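Local coordinates for protein putative esterase/lipase/thioesterase (Silicibacter sp., PDB 2PBL) that probably hydrolyses ester or thioester bonds as an alpha/beta-hydrolase, although its natural substrate is not established, at residues D6-G11 with R173-T178; V209-A214 with D221-L226. All coordinates share one frame; numbering follows the deposited sequence.

Contact 1 of 2, residues D6-G11 with R173-T178; sequences DAYANG and RPLLRT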
loop_
_atom_site.group_PDB
_atom_site.type_symbol
_atom_site.label_atom_id
_atom_site.label_comp_id
_atom_site.label_asym_id
_atom_site.label_seq_id
_atom_site.Cartn_x
_atom_site.Cartn_y
_atom_site.Cartn_z
ATOM N N ASP A 6 -10.744 -19.750 -1.899
ATOM C CA ASP A 6 -9.505 -20.429 -1.520
ATOM C C ASP A 6 -8.282 -19.805 -2.226
ATOM O O ASP A 6 -7.232 -19.674 -1.617
ATOM C CB ASP A 6 -9.569 -21.921 -1.854
ATOM C CG ASP A 6 -8.305 -22.654 -1.441
ATOM O OD1 ASP A 6 -7.958 -22.657 -0.240
ATOM O OD2 ASP A 6 -7.658 -23.222 -2.329
ATOM N N ALA A 7 -8.445 -19.460 -3.505
ATOM C CA ALA A 7 -7.409 -18.829 -4.338
ATOM C C ALA A 7 -6.885 -17.508 -3.738
ATOM O O ALA A 7 -5.679 -17.252 -3.740
ATOM C CB ALA A 7 -7.941 -18.596 -5.716
ATOM N N TYR A 8 -7.791 -16.698 -3.178
ATOM C CA TYR A 8 -7.412 -15.425 -2.548
ATOM C C TYR A 8 -7.123 -15.480 -1.033
ATOM O O TYR A 8 -6.850 -14.464 -0.389
ATOM C CB TYR A 8 -8.455 -14.342 -2.925
ATOM C CG TYR A 8 -8.208 -13.906 -4.317
ATOM C CD1 TYR A 8 -8.818 -14.558 -5.403
ATOM C CD2 TYR A 8 -7.291 -12.888 -4.590
ATOM C CE1 TYR A 8 -8.548 -14.197 -6.706
ATOM C CE2 TYR A 8 -7.031 -12.526 -5.880
ATOM C CZ TYR A 8 -7.649 -13.184 -6.945
ATOM O OH TYR A 8 -7.361 -12.858 -8.244
ATOM N N ALA A 9 -7.145 -16.682 -0.455
ATOM C CA ALA A 9 -6.905 -16.836 0.955
ATOM C C ALA A 9 -5.402 -16.914 1.140
ATOM O O ALA A 9 -4.769 -17.822 0.585
ATOM C CB ALA A 9 -7.593 -18.104 1.466
ATOM N N ASN A 10 -4.827 -15.963 1.876
ATOM C CA ASN A 10 -3.400 -15.974 2.160
ATOM C C ASN A 10 -3.036 -16.743 3.417
ATOM O O ASN A 10 -2.242 -17.682 3.368
ATOM C CB ASN A 10 -2.859 -14.538 2.224
ATOM C CG ASN A 10 -2.956 -13.818 0.879
ATOM O OD1 ASN A 10 -2.430 -14.286 -0.151
ATOM N ND2 ASN A 10 -3.657 -12.665 0.879
ATOM N N GLY A 11 -3.604 -16.319 4.539
ATOM C CA GLY A 11 -3.363 -16.932 5.847
ATOM C C GLY A 11 -3.398 -18.445 5.926
ATOM O O GLY A 11 -2.531 -19.040 6.536
ATOM N N ARG A 173 -11.823 -7.759 -10.965
ATOM C CA ARG A 173 -12.915 -8.609 -11.482
ATOM C C ARG A 173 -13.019 -9.984 -10.812
ATOM O O ARG A 173 -14.107 -10.425 -10.458
ATOM C CB ARG A 173 -12.775 -8.824 -12.967
ATOM C CG ARG A 173 -13.019 -7.601 -13.866
ATOM C CD ARG A 173 -12.408 -8.006 -15.203
ATOM N NE ARG A 173 -12.487 -7.006 -16.241
ATOM C CZ ARG A 173 -11.465 -6.312 -16.758
ATOM N NH1 ARG A 173 -11.734 -5.437 -17.719
ATOM N NH2 ARG A 173 -10.194 -6.472 -16.362
ATOM N N PRO A 174 -11.891 -10.664 -10.605
ATOM C CA PRO A 174 -12.035 -11.984 -9.968
ATOM C C PRO A 174 -12.551 -11.931 -8.537
ATOM O O PRO A 174 -13.017 -12.945 -8.031
ATOM C CB PRO A 174 -10.602 -12.551 -10.002
ATOM C CG PRO A 174 -9.854 -11.688 -10.931
ATOM C CD PRO A 174 -10.484 -10.356 -10.900
ATOM N N LEU A 175 -12.489 -10.761 -7.875
ATOM C CA LEU A 175 -13.023 -10.646 -6.528
ATOM C C LEU A 175 -14.538 -10.728 -6.473
ATOM O O LEU A 175 -15.088 -10.955 -5.396
ATOM C CB LEU A 175 -12.563 -9.370 -5.830
ATOM C CG LEU A 175 -11.065 -9.189 -5.743
ATOM C CD1 LEU A 175 -10.801 -7.893 -5.030
ATOM C CD2 LEU A 175 -10.433 -10.371 -4.994
ATOM N N LEU A 176 -15.193 -10.553 -7.629
ATOM C CA LEU A 176 -16.646 -10.689 -7.756
ATOM C C LEU A 176 -17.036 -12.141 -7.522
ATOM O O LEU A 176 -18.170 -12.446 -7.185
ATOM C CB LEU A 176 -17.112 -10.246 -9.144
ATOM C CG LEU A 176 -16.719 -8.824 -9.583
ATOM C CD1 LEU A 176 -17.387 -8.503 -10.901
ATOM C CD2 LEU A 176 -17.030 -7.764 -8.547
ATOM N N ARG A 177 -16.059 -13.023 -7.670
ATOM C CA ARG A 177 -16.236 -14.435 -7.410
ATOM C C ARG A 177 -15.664 -14.859 -6.053
ATOM O O ARG A 177 -15.283 -16.002 -5.875
ATOM C CB ARG A 177 -15.658 -15.221 -8.585
ATOM C CG ARG A 177 -16.269 -14.822 -9.909
ATOM C CD ARG A 177 -16.172 -15.957 -10.895
ATOM N NE ARG A 177 -14.783 -16.285 -11.208
ATOM C CZ ARG A 177 -14.289 -17.518 -11.371
ATOM N NH1 ARG A 177 -15.013 -18.619 -11.163
ATOM N NH2 ARG A 177 -13.005 -17.652 -11.668
ATOM N N THR A 178 -15.637 -13.937 -5.081
ATOM C CA THR A 178 -15.228 -14.224 -3.714
ATOM C C THR A 178 -16.293 -13.689 -2.731
ATOM O O THR A 178 -16.980 -12.693 -2.997
ATOM C CB THR A 178 -13.863 -13.580 -3.328
ATOM O OG1 THR A 178 -14.022 -12.154 -3.148
ATOM C CG2 THR A 178 -12.765 -13.903 -4.367
#
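Y8 makes every touch between 6-11 and P174, L175 and T178. D6 opens a type I beta turn closed by the bond from A9 N to D6 O at 3.2 Å, and Y8 is the third residue of that turn. Its CG lies beside the backbone N and anti to the carbonyl carbon (chi1 -76°), which sends the ring across to 173-178. A flat, long side chain suits this place because it offers a face and a polar end at once. L175 CD2 sits over the middle of one ring face, 4.1 Å from the centroid of Y8, in a CH-pi contact. T178 CG2 comes obliquely to the ring, 4.1 Å from Y8 CD1. T178 OG1 turns back to L175 O at 2.8 Å, an oxygen that also accepts T178 N, so threonine gives its methyl to the ring and spends its hydroxyl on its own turn. At the far end, P174 CB lies 3.7 Å from Y8 OH; the hydroxyl itself is hydrogen-bonded to Q222 NE2 on helix 217-230. Further along, N10 touches H242 of a possible Ser-His-Glu triad. The arrangement is an N-terminal loop docked on the loop between strand 160-166 and helix 181-184 of an alpha/beta-hydrolase fold.

Contact 2 of 2, residues V209-A214 with D221-L226; sequences VWVGGA and DQAIWL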
loop_
_atom_site.group_PDB
_atom_site.type_symbol
_atom_site.label_atom_id
_atom_site.label_comp_id
_atom_site.label_asym_id
_atom_site.label_seq_id
_atom_site.Cartn_x
_atom_site.Cartn_y
_atom_site.Cartn_z
ATOM N N VAL A 209 6.621 -3.741 -9.675
ATOM C CA VAL A 209 5.708 -4.657 -9.010
ATOM C C VAL A 209 6.559 -5.689 -8.282
ATOM O O VAL A 209 7.401 -6.382 -8.855
ATOM C CB VAL A 209 4.719 -5.297 -9.975
ATOM C CG1 VAL A 209 3.694 -6.150 -9.198
ATOM C CG2 VAL A 209 4.033 -4.227 -10.786
ATOM N N TRP A 210 6.347 -5.746 -6.983
ATOM C CA TRP A 210 7.153 -6.571 -6.098
ATOM C C TRP A 210 6.234 -7.625 -5.514
ATOM O O TRP A 210 5.262 -7.318 -4.865
ATOM C CB TRP A 210 7.748 -5.657 -5.019
ATOM C CG TRP A 210 8.763 -6.279 -4.181
ATOM C CD1 TRP A 210 8.559 -7.237 -3.220
ATOM C CD2 TRP A 210 10.167 -6.055 -4.241
ATOM N NE1 TRP A 210 9.755 -7.593 -2.670
ATOM C CE2 TRP A 210 10.762 -6.898 -3.287
ATOM C CE3 TRP A 210 10.988 -5.214 -5.012
ATOM C CZ2 TRP A 210 12.149 -6.911 -3.049
ATOM C CZ3 TRP A 210 12.358 -5.243 -4.795
ATOM C CH2 TRP A 210 12.923 -6.072 -3.803
ATOM N N VAL A 211 6.563 -8.888 -5.712
ATOM C CA VAL A 211 5.697 -9.951 -5.202
ATOM C C VAL A 211 6.510 -11.106 -4.650
ATOM O O VAL A 211 7.591 -11.368 -5.120
ATOM C CB VAL A 211 4.740 -10.411 -6.320
ATOM C CG1 VAL A 211 5.478 -11.081 -7.474
ATOM C CG2 VAL A 211 3.657 -11.317 -5.772
ATOM N N GLY A 212 5.989 -11.792 -3.644
ATOM C CA GLY A 212 6.725 -12.899 -3.058
ATOM C C GLY A 212 6.655 -14.170 -3.879
ATOM O O GLY A 212 5.589 -14.565 -4.359
ATOM N N GLY A 213 7.811 -14.807 -4.053
ATOM C CA GLY A 213 7.933 -16.035 -4.830
ATOM C C GLY A 213 7.086 -17.218 -4.370
ATOM O O GLY A 213 6.640 -18.026 -5.191
ATOM N N ALA A 214 6.855 -17.291 -3.076
ATOM C CA ALA A 214 6.064 -18.355 -2.472
ATOM C C ALA A 214 4.625 -17.943 -2.269
ATOM O O ALA A 214 3.947 -18.564 -1.480
ATOM C CB ALA A 214 6.695 -18.755 -1.106
ATOM N N ASP A 221 -0.290 -13.962 -10.246
ATOM C CA ASP A 221 -1.030 -13.560 -11.441
ATOM C C ASP A 221 -1.373 -12.051 -11.416
ATOM O O ASP A 221 -1.125 -11.327 -12.374
ATOM C CB ASP A 221 -2.326 -14.375 -11.578
ATOM C CG ASP A 221 -2.053 -15.850 -11.845
ATOM O OD1 ASP A 221 -0.879 -16.157 -12.128
ATOM O OD2 ASP A 221 -2.983 -16.693 -11.720
ATOM N N GLN A 222 -1.928 -11.614 -10.304
ATOM C CA GLN A 222 -2.261 -10.206 -10.112
ATOM C C GLN A 222 -1.028 -9.313 -10.383
ATOM O O GLN A 222 -1.152 -8.243 -10.972
ATOM C CB GLN A 222 -2.798 -9.976 -8.688
ATOM C CG GLN A 222 -4.199 -10.523 -8.420
ATOM C CD GLN A 222 -5.312 -9.686 -9.010
ATOM O OE1 GLN A 222 -5.083 -8.620 -9.580
ATOM N NE2 GLN A 222 -6.530 -10.187 -8.899
ATOM N N ALA A 223 0.158 -9.770 -10.000
ATOM C CA ALA A 223 1.377 -8.996 -10.202
ATOM C C ALA A 223 1.745 -8.888 -11.673
ATOM O O ALA A 223 1.957 -7.803 -12.181
ATOM C CB ALA A 223 2.516 -9.578 -9.390
ATOM N N ILE A 224 1.846 -10.019 -12.359
ATOM C CA ILE A 224 2.221 -10.045 -13.762
ATOM C C ILE A 224 1.174 -9.339 -14.630
ATOM O O ILE A 224 1.522 -8.744 -15.661
ATOM C CB ILE A 224 2.525 -11.499 -14.246
ATOM C CG1 ILE A 224 3.145 -11.520 -15.655
ATOM C CG2 ILE A 224 1.291 -12.344 -14.274
ATOM C CD1 ILE A 224 4.512 -10.987 -15.749
ATOM N N TRP A 225 -0.105 -9.398 -14.242
ATOM C CA TRP A 225 -1.095 -8.624 -14.969
ATOM C C TRP A 225 -0.771 -7.133 -14.974
ATOM O O TRP A 225 -0.888 -6.491 -16.046
ATOM C CB TRP A 225 -2.514 -8.841 -14.503
ATOM C CG TRP A 225 -3.025 -10.208 -14.824
ATOM C CD1 TRP A 225 -2.699 -10.989 -15.908
ATOM C CD2 TRP A 225 -3.980 -10.948 -14.067
ATOM N NE1 TRP A 225 -3.379 -12.182 -15.839
ATOM C CE2 TRP A 225 -4.165 -12.186 -14.720
ATOM C CE3 TRP A 225 -4.683 -10.695 -12.900
ATOM C CZ2 TRP A 225 -5.050 -13.161 -14.236
ATOM C CZ3 TRP A 225 -5.568 -11.662 -12.413
ATOM C CH2 TRP A 225 -5.727 -12.892 -13.085
ATOM N N LEU A 226 -0.336 -6.612 -13.816
ATOM C CA LEU A 226 0.021 -5.185 -13.694
ATOM C C LEU A 226 1.287 -4.888 -14.512
ATOM O O LEU A 226 1.379 -3.892 -15.267
ATOM C CB LEU A 226 0.194 -4.770 -12.207
ATOM C CG LEU A 226 0.343 -3.242 -12.020
ATOM C CD1 LEU A 226 -0.753 -2.455 -12.711
ATOM C CD2 LEU A 226 0.461 -2.806 -10.562
#
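A223 meets both inward-facing valines of strand 209-212 with one methyl. Its CB lies 3.6 Å from V209 CG1 and 3.8 Å from V211 CG1, and so small a residue suits a helix that must come close to a sheet: the axes of 209-212 and 221-226 pass at 8.6 Å. One turn on, L226 reaches the other branch of V209, its CD2 being 3.9 Å from V209 CG2. The torsion of V209 (chi1 -175°) divides its methyls between these partners, with CG1 going to A223 and CG2 to L226. Beta-branched valine fits the extended backbone and gives a broad apolar surface, while flexible leucine fills in beside it. L226 comes three residues after A223, so both fall on the helix face turned to the strand. W210 points to the other side of the sheet, where it packs on helix 255-261. Further out, V209 and V211 are bonded through their backbones to strand 233-237, and Q222 holds the backbone N of D171 through OE1. Beyond the strand end, E215 accepts from G212 N and may be the acid of a Ser-His-Glu triad. With 209-212 and 221-226 nearly antiparallel (163°), strand 206-212 and helix 217-230 form the first half of a right-handed beta-alpha-beta crossover of the alpha/beta-hydrolase fold.

From the N terminus, the chain passes 6-11 and runs through helix 20-35 and most of the sheet before 173-178 returns to it, so contact 1 closes a loop of 161 intervening residues. Contact 2 follows, closing a short loop of six residues between 209-214 and 221-226. The two are in series, neither nested nor crossed, with centres about 15 Å apart. Helix 217-230 joins them: one of its faces packs on the sheet, while Q222 reaches out to the N-terminal loop. P174 also packs against Q222. Together they tie the N-terminal loop and the loop after strand 160-166 to the central sheet.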